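Long-range contacts in 2-polyprenyl-6-methoxyphenol hydroxylase-like FAD-dependent oxidoreductase (Streptomyces sp. NRRL 11266, PDB 6UI5), which binds flavin-adenine dinucleotide and is probably an FAD-dependent oxidoreductase with a Rossmann-type FAD-binding domain: residues E72-L80 / N341-L349; Q164-D172 / T268-V279. One frame throughout, in Å; residues are numbered along the deposited sequence.

Followed from the N terminus, the chain first passes two strands of the parallel sheet and then reaches 72-80, the hairpin of contact 1. It then runs through the strand 150-153 to 164-172, which meets 268-279 and closes contact 2 over the intervening antiparallel strands. Only after the helix 295-316 does 341-349, at the end of the helix 325-346, close the outer loop of contact 1. Contact 2 is therefore nested inside contact 1. Their centres lie about 27 Å apart, yet Gln-343 OE1 probably hydrogen-bonds Thr-268 OG1 at 3.1 Å, an atom that also hydrogen-bonds Asp-173, and both contacts touch the second subunit.

Contact 1 of 2, residues E72-L80 / N341-L349; sequences EVRFADLRL and NIQAQLALL
A chi1 of -166° sets the Phe-75 ring opposite its backbone N and carries it against the helix, where it receives Gln-345, whose CG stands anti to the carbonyl carbon (chi1 -77°) on a chain extended beyond it. Gln-345 CG settles over the centre of one ring face, 3.5 Å from the Phe-75 centroid, in a CH-pi contact. Beyond this methylene the amide reaches past the ring, its plane 33° from that of the phenyl group. Gln-345 OE1 accepts a hydrogen bond from Ala-76 N at 2.8 Å, the donor standing above the carbonyl plane and not on a lone pair. Gln-345 NE2 gives one hydrogen to Asn-341 OD1 one turn back, 3.0 Å away and in the amide plane of the glutamine, and also bonds Asn-293 OD1; bonds at both ends of the amide fix its rotation. Asn-341 ND2 is held in turn by Leu-337 O. Ala-344 CB touches Phe-75 CZ obliquely at 4.0 Å. Further along, Leu-348 packs its CB on Ala-76 CB at 4.1 Å, while its CD2 meets CD1 of Leu-78, the two leucines crossing at about a right angle. Phe-75 also packs on Leu-375 of the helix 369-379 and on Met-361 of the second subunit. The type II' beta turn from Phe-75 to Leu-78 makes this a beta hairpin whose tip docks on the C-terminal end of a helix.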
loop_
_atom_site.group_PDB
_atom_site.type_symbol
_atom_site.label_atom_id
_atom_site.label_comp_id
_atom_site.label_asym_id
_atom_site.label_seq_id
_atom_site.Cartn_x
_atom_site.Cartn_y
_atom_site.Cartn_z
ATOM N N GLU A 72 -20.331 7.376 1.448
ATOM C CA GLU A 72 -19.018 6.948 1.878
ATOM C C GLU A 72 -18.514 5.842 0.966
ATOM O O GLU A 72 -19.225 4.869 0.694
ATOM C CB GLU A 72 -19.064 6.529 3.340
ATOM C CG GLU A 72 -18.878 7.747 4.231
ATOM C CD GLU A 72 -17.424 8.236 4.277
ATOM O OE1 GLU A 72 -16.902 8.840 3.309
ATOM O OE2 GLU A 72 -16.770 7.992 5.294
ATOM N N VAL A 73 -17.307 6.036 0.453
ATOM C CA VAL A 73 -16.606 5.069 -0.377
ATOM C C VAL A 73 -15.566 4.411 0.509
ATOM O O VAL A 73 -14.661 5.090 1.012
ATOM C CB VAL A 73 -15.939 5.744 -1.587
ATOM C CG1 VAL A 73 -15.009 4.775 -2.256
ATOM C CG2 VAL A 73 -16.990 6.306 -2.578
ATOM N N ARG A 74 -15.677 3.100 0.703
ATOM C CA ARG A 74 -14.828 2.395 1.649
ATOM C C ARG A 74 -13.745 1.606 0.917
ATOM O O ARG A 74 -13.892 1.258 -0.250
ATOM C CB ARG A 74 -15.663 1.467 2.549
ATOM C CG ARG A 74 -16.778 2.194 3.315
ATOM C CD ARG A 74 -16.889 1.784 4.795
ATOM N NE ARG A 74 -17.497 2.841 5.617
ATOM C CZ ARG A 74 -16.833 3.607 6.492
ATOM N NH1 ARG A 74 -15.529 3.430 6.693
ATOM N NH2 ARG A 74 -17.478 4.548 7.182
ATOM N N PHE A 75 -12.634 1.361 1.601
ATOM C CA PHE A 75 -11.596 0.430 1.158
ATOM C C PHE A 75 -11.495 -0.627 2.242
ATOM O O PHE A 75 -11.092 -0.325 3.373
ATOM C CB PHE A 75 -10.247 1.130 0.949
ATOM C CG PHE A 75 -9.229 0.307 0.165
ATOM C CD1 PHE A 75 -9.379 0.112 -1.218
ATOM C CD2 PHE A 75 -8.115 -0.226 0.791
ATOM C CE1 PHE A 75 -8.444 -0.633 -1.954
ATOM C CE2 PHE A 75 -7.164 -0.977 0.071
ATOM C CZ PHE A 75 -7.331 -1.177 -1.305
ATOM N N ALA A 76 -11.844 -1.861 1.907
ATOM C CA ALA A 76 -12.227 -2.783 2.967
ATOM C C ALA A 76 -13.233 -2.049 3.844
ATOM O O ALA A 76 -14.322 -1.697 3.378
ATOM C CB ALA A 76 -11.008 -3.259 3.774
ATOM N N ASP A 77 -12.851 -1.747 5.085
ATOM C CA ASP A 77 -13.724 -1.048 6.022
ATOM C C ASP A 77 -13.162 0.307 6.425
ATOM O O ASP A 77 -13.634 0.895 7.406
ATOM C CB ASP A 77 -13.978 -1.909 7.264
ATOM C CG ASP A 77 -12.715 -2.177 8.052
ATOM O OD1 ASP A 77 -11.927 -3.050 7.633
ATOM O OD2 ASP A 77 -12.508 -1.510 9.089
ATOM N N LEU A 78 -12.169 0.811 5.700
ATOM C CA LEU A 78 -11.646 2.152 5.914
ATOM C C LEU A 78 -12.359 3.147 5.004
ATOM O O LEU A 78 -12.956 2.781 3.991
ATOM C CB LEU A 78 -10.145 2.206 5.635
ATOM C CG LEU A 78 -9.297 1.216 6.421
ATOM C CD1 LEU A 78 -7.802 1.487 6.207
ATOM C CD2 LEU A 78 -9.669 1.260 7.900
ATOM N N ARG A 79 -12.270 4.422 5.372
ATOM C CA ARG A 79 -12.860 5.505 4.603
ATOM C C ARG A 79 -11.901 5.986 3.535
ATOM O O ARG A 79 -10.710 6.120 3.795
ATOM C CB ARG A 79 -13.199 6.686 5.505
ATOM C CG ARG A 79 -13.809 7.810 4.739
ATOM C CD ARG A 79 -14.003 9.059 5.568
ATOM N NE ARG A 79 -14.527 10.101 4.703
ATOM C CZ ARG A 79 -13.783 10.930 3.979
ATOM N NH1 ARG A 79 -12.453 10.881 4.020
ATOM N NH2 ARG A 79 -14.387 11.826 3.219
ATOM N N LEU A 80 -12.429 6.296 2.350
ATOM C CA LEU A 80 -11.656 6.941 1.292
ATOM C C LEU A 80 -12.151 8.368 1.078
ATOM O O LEU A 80 -13.353 8.592 0.892
ATOM C CB LEU A 80 -11.744 6.166 -0.021
ATOM C CG LEU A 80 -11.143 4.773 -0.038
ATOM C CD1 LEU A 80 -11.500 4.096 -1.347
ATOM C CD2 LEU A 80 -9.659 4.894 0.095
ATOM N N ASN A 341 -6.944 -4.508 -6.533
ATOM C CA ASN A 341 -7.337 -3.784 -5.328
ATOM C C ASN A 341 -8.408 -4.520 -4.518
ATOM O O ASN A 341 -8.450 -4.356 -3.289
ATOM C CB ASN A 341 -7.795 -2.357 -5.681
ATOM C CG ASN A 341 -9.266 -2.255 -5.937
ATOM O OD1 ASN A 341 -10.068 -2.192 -4.992
ATOM N ND2 ASN A 341 -9.650 -2.206 -7.228
ATOM N N ILE A 342 -9.276 -5.320 -5.159
ATOM C CA ILE A 342 -10.130 -6.215 -4.367
ATOM C C ILE A 342 -9.260 -7.103 -3.491
ATOM O O ILE A 342 -9.417 -7.145 -2.267
ATOM C CB ILE A 342 -11.056 -7.061 -5.262
ATOM C CG1 ILE A 342 -12.003 -6.194 -6.107
ATOM C CG2 ILE A 342 -11.849 -8.092 -4.417
ATOM C CD1 ILE A 342 -12.998 -5.441 -5.329
ATOM N N GLN A 343 -8.299 -7.797 -4.105
ATOM C CA GLN A 343 -7.410 -8.649 -3.320
ATOM C C GLN A 343 -6.721 -7.836 -2.226
ATOM O O GLN A 343 -6.577 -8.305 -1.083
ATOM C CB GLN A 343 -6.381 -9.314 -4.239
ATOM C CG GLN A 343 -6.922 -10.419 -5.136
ATOM C CD GLN A 343 -7.514 -11.604 -4.366
ATOM O OE1 GLN A 343 -8.584 -11.510 -3.742
ATOM N NE2 GLN A 343 -6.796 -12.727 -4.396
ATOM N N ALA A 344 -6.334 -6.585 -2.550
ATOM C CA ALA A 344 -5.714 -5.722 -1.549
ATOM C C ALA A 344 -6.687 -5.408 -0.428
ATOM O O ALA A 344 -6.305 -5.412 0.742
ATOM C CB ALA A 344 -5.201 -4.417 -2.177
ATOM N N GLN A 345 -7.949 -5.141 -0.758
ATOM C CA GLN A 345 -8.952 -4.985 0.295
ATOM C C GLN A 345 -9.051 -6.244 1.151
ATOM O O GLN A 345 -9.123 -6.151 2.382
ATOM C CB GLN A 345 -10.319 -4.618 -0.299
ATOM C CG GLN A 345 -10.420 -3.131 -0.715
ATOM C CD GLN A 345 -11.797 -2.756 -1.265
ATOM O OE1 GLN A 345 -12.800 -2.793 -0.535
ATOM N NE2 GLN A 345 -11.857 -2.414 -2.568
ATOM N N LEU A 346 -9.025 -7.433 0.534
ATOM C CA LEU A 346 -9.154 -8.647 1.349
ATOM C C LEU A 346 -7.993 -8.779 2.333
ATOM O O LEU A 346 -8.175 -9.293 3.446
ATOM C CB LEU A 346 -9.243 -9.895 0.466
ATOM C CG LEU A 346 -10.580 -10.159 -0.233
ATOM C CD1 LEU A 346 -10.577 -11.523 -0.916
ATOM C CD2 LEU A 346 -11.742 -10.048 0.747
ATOM N N ALA A 347 -6.806 -8.278 1.967
ATOM C CA ALA A 347 -5.642 -8.492 2.823
ATOM C C ALA A 347 -5.657 -7.617 4.060
ATOM O O ALA A 347 -4.737 -7.730 4.873
ATOM C CB ALA A 347 -4.349 -8.257 2.043
ATOM N N LEU A 348 -6.654 -6.743 4.214
ATOM C CA LEU A 348 -6.898 -6.068 5.483
ATOM C C LEU A 348 -7.880 -6.830 6.366
ATOM O O LEU A 348 -8.212 -6.357 7.460
ATOM C CB LEU A 348 -7.413 -4.639 5.261
ATOM C CG LEU A 348 -6.455 -3.640 4.607
ATOM C CD1 LEU A 348 -6.338 -3.883 3.143
ATOM C CD2 LEU A 348 -6.876 -2.195 4.863
ATOM N N LEU A 349 -8.339 -7.997 5.918
ATOM C CA LEU A 349 -9.293 -8.797 6.658
ATOM C C LEU A 349 -8.713 -10.121 7.121
ATOM O O LEU A 349 -8.879 -10.507 8.281
ATOM C CB LEU A 349 -10.527 -9.031 5.781
ATOM C CG LEU A 349 -11.283 -7.730 5.556
ATOM C CD1 LEU A 349 -12.366 -7.938 4.533
ATOM C CD2 LEU A 349 -11.870 -7.270 6.880
#

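Contact 2 of 2, residues Q164-D172 / T268-V279; sequences QAGIDYVGD and TRNAEQYRKGRV
A pairing in the six-stranded antiparallel sheet joins the short strand 169-170 to the end of the long strand 257-271. Val-170 and Asn-270 form its hydrogen-bonded pair: Asn-270 N donates to Val-170 O at 2.6 Å, and Val-170 N to Asn-270 O at 3.0 Å. Next comes the non-hydrogen-bonded pair Tyr-169 and Ala-271, and past the strand ends Glu-272 N hydrogen-bonds Asp-168 O. The Tyr-169 side chain, with CG opposite the backbone N (chi1 -157°), lays its ring across the neighbouring strand, with Arg-269 CB over one face and Ala-271 N at its edge; the ring also makes a cation-pi contact with Arg-162. This sheet belongs to the FAD-binding region, the tyrosine side chain lying about 9 Å from the bound FAD. Past its bend at chi2 (-87°), Arg-269 turns its guanidinium, 76° from the ring plane, back to Thr-268 O, which NH1 reaches at 2.9 Å. A water donates to Val-170 O and, weakly, to Thr-268 O. Towards the preceding helix, where Gly-166 leaves helical angles in a Schellman motif, Ile-167 CD1 lies 4.3 Å from Ala-271 CB; Ile-167 and Lys-276 run past each other in opposite directions, Ile-167 CG2 3.4 Å from Lys-276 CE.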
loop_
_atom_site.group_PDB
_atom_site.type_symbol
_atom_site.label_atom_id
_atom_site.label_comp_id
_atom_site.label_asym_id
_atom_site.label_seq_id
_atom_site.Cartn_x
_atom_site.Cartn_y
_atom_site.Cartn_z
ATOM N N GLN A 164 -13.058 -22.541 -24.794
ATOM C CA GLN A 164 -12.900 -23.109 -26.129
ATOM C C GLN A 164 -11.961 -22.284 -27.013
ATOM O O GLN A 164 -11.255 -22.857 -27.855
ATOM C CB GLN A 164 -14.268 -23.254 -26.785
ATOM C CG GLN A 164 -14.324 -24.306 -27.862
ATOM C CD GLN A 164 -15.743 -24.549 -28.318
ATOM O OE1 GLN A 164 -16.169 -24.049 -29.365
ATOM N NE2 GLN A 164 -16.496 -25.298 -27.521
ATOM N N ALA A 165 -11.940 -20.948 -26.851
ATOM C CA ALA A 165 -10.944 -20.113 -27.517
ATOM C C ALA A 165 -9.553 -20.297 -26.928
ATOM O O ALA A 165 -8.593 -19.712 -27.444
ATOM C CB ALA A 165 -11.332 -18.626 -27.435
ATOM N N GLY A 166 -9.426 -21.062 -25.851
ATOM C CA GLY A 166 -8.112 -21.338 -25.292
ATOM C C GLY A 166 -7.348 -20.153 -24.736
ATOM O O GLY A 166 -6.121 -20.083 -24.905
ATOM N N ILE A 167 -8.027 -19.219 -24.069
ATOM C CA ILE A 167 -7.340 -18.120 -23.393
ATOM C C ILE A 167 -7.187 -18.462 -21.915
ATOM O O ILE A 167 -8.149 -18.848 -21.245
ATOM C CB ILE A 167 -8.055 -16.765 -23.593
ATOM C CG1 ILE A 167 -9.331 -16.693 -22.826
ATOM C CG2 ILE A 167 -8.448 -16.502 -25.043
ATOM C CD1 ILE A 167 -10.120 -15.541 -23.175
ATOM N N ASP A 168 -5.971 -18.334 -21.415
ATOM C CA ASP A 168 -5.682 -18.722 -20.044
ATOM C C ASP A 168 -6.281 -17.705 -19.070
ATOM O O ASP A 168 -6.316 -16.501 -19.348
ATOM C CB ASP A 168 -4.164 -18.860 -19.872
ATOM C CG ASP A 168 -3.558 -19.941 -20.791
ATOM O OD1 ASP A 168 -3.318 -19.654 -21.986
ATOM O OD2 ASP A 168 -3.306 -21.070 -20.313
ATOM N N TYR A 169 -6.773 -18.203 -17.925
ATOM C CA TYR A 169 -7.519 -17.428 -16.919
ATOM C C TYR A 169 -6.631 -17.266 -15.689
ATOM O O TYR A 169 -6.565 -18.153 -14.830
ATOM C CB TYR A 169 -8.825 -18.142 -16.577
ATOM C CG TYR A 169 -9.975 -17.321 -15.995
ATOM C CD1 TYR A 169 -10.097 -15.932 -16.230
ATOM C CD2 TYR A 169 -10.981 -17.964 -15.277
ATOM C CE1 TYR A 169 -11.200 -15.209 -15.723
ATOM C CE2 TYR A 169 -12.085 -17.281 -14.769
ATOM C CZ TYR A 169 -12.194 -15.929 -14.980
ATOM O OH TYR A 169 -13.308 -15.365 -14.451
ATOM N N VAL A 170 -5.962 -16.124 -15.604
ATOM C CA VAL A 170 -4.803 -15.953 -14.737
ATOM C C VAL A 170 -5.237 -15.445 -13.368
ATOM O O VAL A 170 -5.989 -14.465 -13.276
ATOM C CB VAL A 170 -3.813 -14.971 -15.380
ATOM C CG1 VAL A 170 -2.674 -14.663 -14.404
ATOM C CG2 VAL A 170 -3.316 -15.528 -16.719
ATOM N N GLY A 171 -4.733 -16.067 -12.308
ATOM C CA GLY A 171 -4.905 -15.523 -10.975
ATOM C C GLY A 171 -4.606 -16.533 -9.883
ATOM O O GLY A 171 -4.230 -17.675 -10.140
ATOM N N ASP A 172 -4.784 -16.073 -8.643
ATOM C CA ASP A 172 -4.496 -16.887 -7.472
ATOM C C ASP A 172 -5.200 -16.304 -6.252
ATOM O O ASP A 172 -5.637 -15.159 -6.260
ATOM C CB ASP A 172 -2.997 -16.993 -7.231
ATOM C CG ASP A 172 -2.588 -18.371 -6.761
ATOM O OD1 ASP A 172 -3.348 -19.331 -7.011
ATOM O OD2 ASP A 172 -1.513 -18.495 -6.142
ATOM N N THR A 268 -10.126 -15.342 -7.870
ATOM C CA THR A 268 -9.679 -14.088 -8.479
ATOM C C THR A 268 -8.947 -14.395 -9.779
ATOM O O THR A 268 -7.865 -14.991 -9.760
ATOM C CB THR A 268 -8.756 -13.340 -7.532
ATOM O OG1 THR A 268 -9.399 -13.180 -6.265
ATOM C CG2 THR A 268 -8.410 -11.970 -8.115
ATOM N N ARG A 269 -9.519 -13.990 -10.911
ATOM C CA ARG A 269 -8.904 -14.291 -12.199
ATOM C C ARG A 269 -9.021 -13.110 -13.145
ATOM O O ARG A 269 -9.975 -12.319 -13.080
ATOM C CB ARG A 269 -9.507 -15.542 -12.887
ATOM C CG ARG A 269 -9.472 -16.825 -12.008
ATOM C CD ARG A 269 -8.143 -17.649 -12.104
ATOM N NE ARG A 269 -8.294 -18.848 -11.278
ATOM C CZ ARG A 269 -8.066 -18.919 -9.967
ATOM N NH1 ARG A 269 -7.554 -17.853 -9.303
ATOM N NH2 ARG A 269 -8.291 -20.103 -9.332
ATOM N N ASN A 270 -8.024 -13.000 -14.024
ATOM C CA ASN A 270 -8.055 -12.042 -15.114
ATOM C C ASN A 270 -7.621 -12.778 -16.376
ATOM O O ASN A 270 -6.514 -13.317 -16.428
ATOM C CB ASN A 270 -7.154 -10.845 -14.796
ATOM C CG ASN A 270 -7.473 -9.623 -15.637
ATOM O OD1 ASN A 270 -8.615 -9.451 -16.073
ATOM N ND2 ASN A 270 -6.460 -8.745 -15.857
ATOM N N ALA A 271 -8.511 -12.847 -17.368
ATOM C CA ALA A 271 -8.150 -13.427 -18.655
ATOM C C ALA A 271 -6.896 -12.752 -19.213
ATOM O O ALA A 271 -6.718 -11.536 -19.095
ATOM C CB ALA A 271 -9.316 -13.280 -19.639
ATOM N N GLU A 272 -6.012 -13.558 -19.809
ATOM C CA GLU A 272 -4.768 -13.026 -20.363
ATOM C C GLU A 272 -5.004 -12.187 -21.617
ATOM O O GLU A 272 -4.290 -11.210 -21.851
ATOM C CB GLU A 272 -3.818 -14.176 -20.675
ATOM C CG GLU A 272 -2.475 -13.722 -21.172
ATOM C CD GLU A 272 -1.663 -14.845 -21.775
ATOM O OE1 GLU A 272 -1.820 -16.009 -21.332
ATOM O OE2 GLU A 272 -0.865 -14.552 -22.695
ATOM N N GLN A 273 -5.999 -12.545 -22.418
ATOM C CA GLN A 273 -6.315 -11.869 -23.671
ATOM C C GLN A 273 -7.828 -11.702 -23.707
ATOM O O GLN A 273 -8.543 -12.705 -23.797
ATOM C CB GLN A 273 -5.828 -12.686 -24.882
ATOM C CG GLN A 273 -4.333 -12.850 -24.952
ATOM C CD GLN A 273 -3.618 -11.502 -25.058
ATOM O OE1 GLN A 273 -4.138 -10.556 -25.659
ATOM N NE2 GLN A 273 -2.431 -11.406 -24.459
ATOM N N TYR A 274 -8.338 -10.462 -23.628
ATOM C CA TYR A 274 -9.786 -10.324 -23.748
ATOM C C TYR A 274 -10.245 -10.467 -25.184
ATOM O O TYR A 274 -11.449 -10.336 -25.445
ATOM C CB TYR A 274 -10.316 -8.987 -23.220
ATOM C CG TYR A 274 -10.158 -8.690 -21.743
ATOM C CD1 TYR A 274 -9.328 -9.446 -20.938
ATOM C CD2 TYR A 274 -10.848 -7.634 -21.156
ATOM C CE1 TYR A 274 -9.172 -9.157 -19.593
ATOM C CE2 TYR A 274 -10.697 -7.334 -19.799
ATOM C CZ TYR A 274 -9.845 -8.096 -19.031
ATOM O OH TYR A 274 -9.660 -7.808 -17.689
ATOM N N ARG A 275 -9.322 -10.724 -26.112
ATOM C CA ARG A 275 -9.664 -10.857 -27.521
ATOM C C ARG A 275 -8.790 -11.918 -28.173
ATOM O O ARG A 275 -7.580 -11.949 -27.950
ATOM C CB ARG A 275 -9.475 -9.533 -28.264
ATOM C CG ARG A 275 -9.714 -9.690 -29.737
ATOM C CD ARG A 275 -8.944 -8.706 -30.601
ATOM N NE ARG A 275 -9.379 -8.892 -31.983
ATOM C CZ ARG A 275 -9.055 -8.108 -33.003
ATOM N NH1 ARG A 275 -8.263 -7.054 -32.825
ATOM N NH2 ARG A 275 -9.530 -8.382 -34.209
ATOM N N LYS A 276 -9.398 -12.776 -28.996
ATOM C CA LYS A 276 -8.641 -13.680 -29.843
ATOM C C LYS A 276 -9.249 -13.638 -31.249
ATOM O O LYS A 276 -9.856 -14.591 -31.702
ATOM C CB LYS A 276 -8.602 -15.104 -29.277
ATOM C CG LYS A 276 -7.779 -16.083 -30.129
ATOM C CD LYS A 276 -7.429 -17.413 -29.429
ATOM C CE LYS A 276 -6.961 -17.202 -27.981
ATOM N NZ LYS A 276 -5.594 -16.619 -27.708
ATOM N N GLY A 277 -9.091 -12.503 -31.932
ATOM C CA GLY A 277 -9.501 -12.337 -33.316
ATOM C C GLY A 277 -10.883 -12.860 -33.652
ATOM O O GLY A 277 -11.050 -14.059 -33.873
ATOM N N ARG A 278 -11.866 -11.967 -33.703
ATOM C CA ARG A 278 -13.279 -12.285 -33.941
ATOM C C ARG A 278 -13.976 -12.830 -32.701
ATOM O O ARG A 278 -15.211 -12.825 -32.645
ATOM C CB ARG A 278 -13.467 -13.260 -35.101
ATOM C CG ARG A 278 -12.980 -12.763 -36.420
ATOM C CD ARG A 278 -14.149 -12.386 -37.301
ATOM N NE ARG A 278 -13.691 -11.860 -38.582
ATOM C CZ ARG A 278 -14.365 -10.992 -39.327
ATOM N NH1 ARG A 278 -15.541 -10.528 -38.928
ATOM N NH2 ARG A 278 -13.849 -10.581 -40.475
ATOM N N VAL A 279 -13.219 -13.261 -31.692
ATOM C CA VAL A 279 -13.795 -13.704 -30.421
ATOM C C VAL A 279 -13.304 -12.789 -29.305
ATOM O O VAL A 279 -12.100 -12.736 -29.016
ATOM C CB VAL A 279 -13.462 -15.172 -30.115
ATOM C CG1 VAL A 279 -14.159 -15.589 -28.847
ATOM C CG2 VAL A 279 -13.895 -16.057 -31.273
HETATM O O HOH W 1 -6.091 -12.431 -11.195
#